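Long-range contact in galactose-1-phosphate uridylyltransferase (Pyrobaculum aerophilum str. IM2, PDB 6K9Z), which binds zinc and UDP and probably transfers uridylyl groups between UDP-glucose and hexose 1-phosphates: residues S76-V81 against S141-L146. The protein carries 1 engineered substitution. Sequence-based numbering, arbitrary orientation.
Sequences SSLVVV and SQIYIL. With UDP (uridine-5'-diphosphate), chain G.
Ser-76, Leu-78 and Val-80 pair with Ile-145, Ile-143 and Ser-141 across two neighbouring antiparallel strands of the half-barrel sheet of this HIT-clan uridylyltransferase. Six backbone hydrogen bonds join them, two at each of these pairs. They satisfy both N and O of all six residues. The bond from Leu-78 N to Ile-143 O is 2.8 Å long and nearly straight (172°). The backbones of the residues between them bond outward instead, Ser-77 with Asn-50, Val-79 with Leu-48, Gln-142 with Phe-125 and Tyr-144 with Leu-123. On the face away from UDP, Val-80 CG2 presses on Ile-143 CD1 at 3.5 Å. Here Ser-141 OG lies 3.5 Å from Val-80 CB and is hydrogen-bonded to Glu-82 OE2. Helix 96-114 covers Val-80 and Ile-145.

The other face carries the nucleotide. Val-79 CG2 lies 3.7 Å from UDP O2. Tyr-144 OH gives its hydrogen to UDP O2B at 2.7 Å, and O2B lies in the ring plane. A phenylalanine here would probably leave O2B without this donor. Phe-125 meets the Tyr-144 ring edge-to-face. Ser-77 OG, anti to its own N (chi1 173°), reaches the edge of the same ring, 3.6 Å from Tyr-144 CE1.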
# COMPACT_ATOMS: atom_id res chain seq x y z
N SER A 76 -14.83 -16.28 5.87
CA SER A 76 -14.40 -16.52 7.26
C SER A 76 -13.19 -15.64 7.50
O SER A 76 -12.33 -15.52 6.60
CB SER A 76 -14.04 -17.94 7.57
OG SER A 76 -15.05 -18.81 7.16
N SER A 77 -13.13 -15.08 8.69
CA SER A 77 -11.94 -14.34 9.19
C SER A 77 -11.50 -15.06 10.46
O SER A 77 -12.33 -15.21 11.37
CB SER A 77 -12.25 -12.93 9.42
OG SER A 77 -11.14 -12.32 10.03
N LEU A 78 -10.28 -15.62 10.42
CA LEU A 78 -9.75 -16.52 11.44
C LEU A 78 -8.45 -15.94 12.01
O LEU A 78 -7.68 -15.29 11.29
CB LEU A 78 -9.51 -17.91 10.84
CG LEU A 78 -10.71 -18.60 10.19
CD1 LEU A 78 -10.24 -19.91 9.53
CD2 LEU A 78 -11.80 -18.87 11.18
N VAL A 79 -8.23 -16.22 13.27
CA VAL A 79 -6.98 -15.92 14.00
C VAL A 79 -6.28 -17.25 14.21
O VAL A 79 -6.90 -18.21 14.71
CB VAL A 79 -7.23 -15.18 15.32
CG1 VAL A 79 -5.93 -14.98 16.06
CG2 VAL A 79 -7.93 -13.87 15.07
N VAL A 80 -5.01 -17.28 13.86
CA VAL A 80 -4.13 -18.44 14.11
C VAL A 80 -3.32 -18.07 15.37
O VAL A 80 -2.38 -17.24 15.24
CB VAL A 80 -3.20 -18.70 12.92
CG1 VAL A 80 -2.23 -19.86 13.19
CG2 VAL A 80 -4.00 -18.90 11.62
N VAL A 81 -3.66 -18.67 16.50
CA VAL A 81 -2.88 -18.51 17.75
C VAL A 81 -1.75 -19.51 17.64
O VAL A 81 -2.00 -20.73 17.71
CB VAL A 81 -3.73 -18.67 19.02
CG1 VAL A 81 -2.96 -18.23 20.25
CG2 VAL A 81 -5.06 -17.96 18.92
N SER A 141 -1.20 -14.99 13.75
CA SER A 141 -1.37 -14.64 12.33
C SER A 141 -2.88 -14.69 11.99
O SER A 141 -3.68 -15.01 12.84
CB SER A 141 -0.48 -15.54 11.46
OG SER A 141 -0.45 -16.88 11.90
N GLN A 142 -3.21 -14.43 10.74
CA GLN A 142 -4.61 -14.25 10.33
C GLN A 142 -4.84 -15.04 9.05
O GLN A 142 -3.94 -15.15 8.22
CB GLN A 142 -4.96 -12.76 10.17
CG GLN A 142 -4.96 -11.96 11.49
CD GLN A 142 -5.56 -10.59 11.31
OE1 GLN A 142 -6.76 -10.41 11.03
NE2 GLN A 142 -4.71 -9.61 11.49
N ILE A 143 -6.07 -15.51 8.91
CA ILE A 143 -6.58 -16.05 7.62
C ILE A 143 -7.87 -15.31 7.24
O ILE A 143 -8.78 -15.23 8.08
CB ILE A 143 -6.86 -17.56 7.76
CG1 ILE A 143 -5.61 -18.38 8.09
CG2 ILE A 143 -7.51 -18.04 6.46
CD1 ILE A 143 -5.89 -19.70 8.77
N TYR A 144 -7.97 -14.85 6.00
CA TYR A 144 -9.25 -14.44 5.41
C TYR A 144 -9.57 -15.48 4.35
O TYR A 144 -8.74 -15.69 3.43
CB TYR A 144 -9.20 -13.07 4.76
CG TYR A 144 -8.94 -11.86 5.63
CD1 TYR A 144 -9.14 -11.84 7.01
CD2 TYR A 144 -8.51 -10.68 5.02
CE1 TYR A 144 -8.92 -10.70 7.75
CE2 TYR A 144 -8.30 -9.52 5.76
CZ TYR A 144 -8.51 -9.53 7.12
OH TYR A 144 -8.28 -8.43 7.88
N ILE A 145 -10.72 -16.11 4.46
CA ILE A 145 -11.29 -16.96 3.39
C ILE A 145 -12.31 -16.06 2.69
O ILE A 145 -13.26 -15.63 3.34
CB ILE A 145 -11.92 -18.23 4.00
CG1 ILE A 145 -10.86 -19.05 4.75
CG2 ILE A 145 -12.54 -19.06 2.92
CD1 ILE A 145 -11.34 -20.25 5.50
N LEU A 146 -12.03 -15.74 1.44
CA LEU A 146 -12.73 -14.66 0.73
C LEU A 146 -13.51 -15.16 -0.47
O LEU A 146 -13.10 -16.12 -1.14
CB LEU A 146 -11.68 -13.66 0.25
CG LEU A 146 -10.82 -13.00 1.34
CD1 LEU A 146 -9.56 -12.45 0.70
CD2 LEU A 146 -11.64 -11.95 2.04
N1 UDP G . -8.88 -10.02 17.64
C2 UDP G . -9.82 -10.99 18.02
N3 UDP G . -10.33 -11.02 19.24
C4 UDP G . -9.99 -10.09 20.11
C5 UDP G . -9.10 -9.10 19.79
C6 UDP G . -8.57 -9.09 18.52
O2 UDP G . -10.18 -11.87 17.29
O4 UDP G . -10.45 -10.11 21.23
C1' UDP G . -8.32 -9.90 16.31
C2' UDP G . -8.87 -8.53 15.89
O2' UDP G . -10.26 -8.39 15.70
C3' UDP G . -8.10 -8.24 14.63
C4' UDP G . -6.78 -8.78 14.96
O4' UDP G . -6.95 -9.58 16.14
O3' UDP G . -8.62 -8.82 13.48
C5' UDP G . -6.07 -7.44 15.06
O5' UDP G . -6.06 -6.74 13.79
PA UDP G . -7.19 -5.90 12.93
O1A UDP G . -8.15 -5.12 13.80
O2A UDP G . -6.38 -4.91 12.15
O3A UDP G . -7.91 -7.00 11.96
PB UDP G . -9.22 -7.05 11.12
O1B UDP G . -10.16 -6.93 12.15
O2B UDP G . -9.25 -8.32 10.39
O3B UDP G . -9.24 -5.91 10.29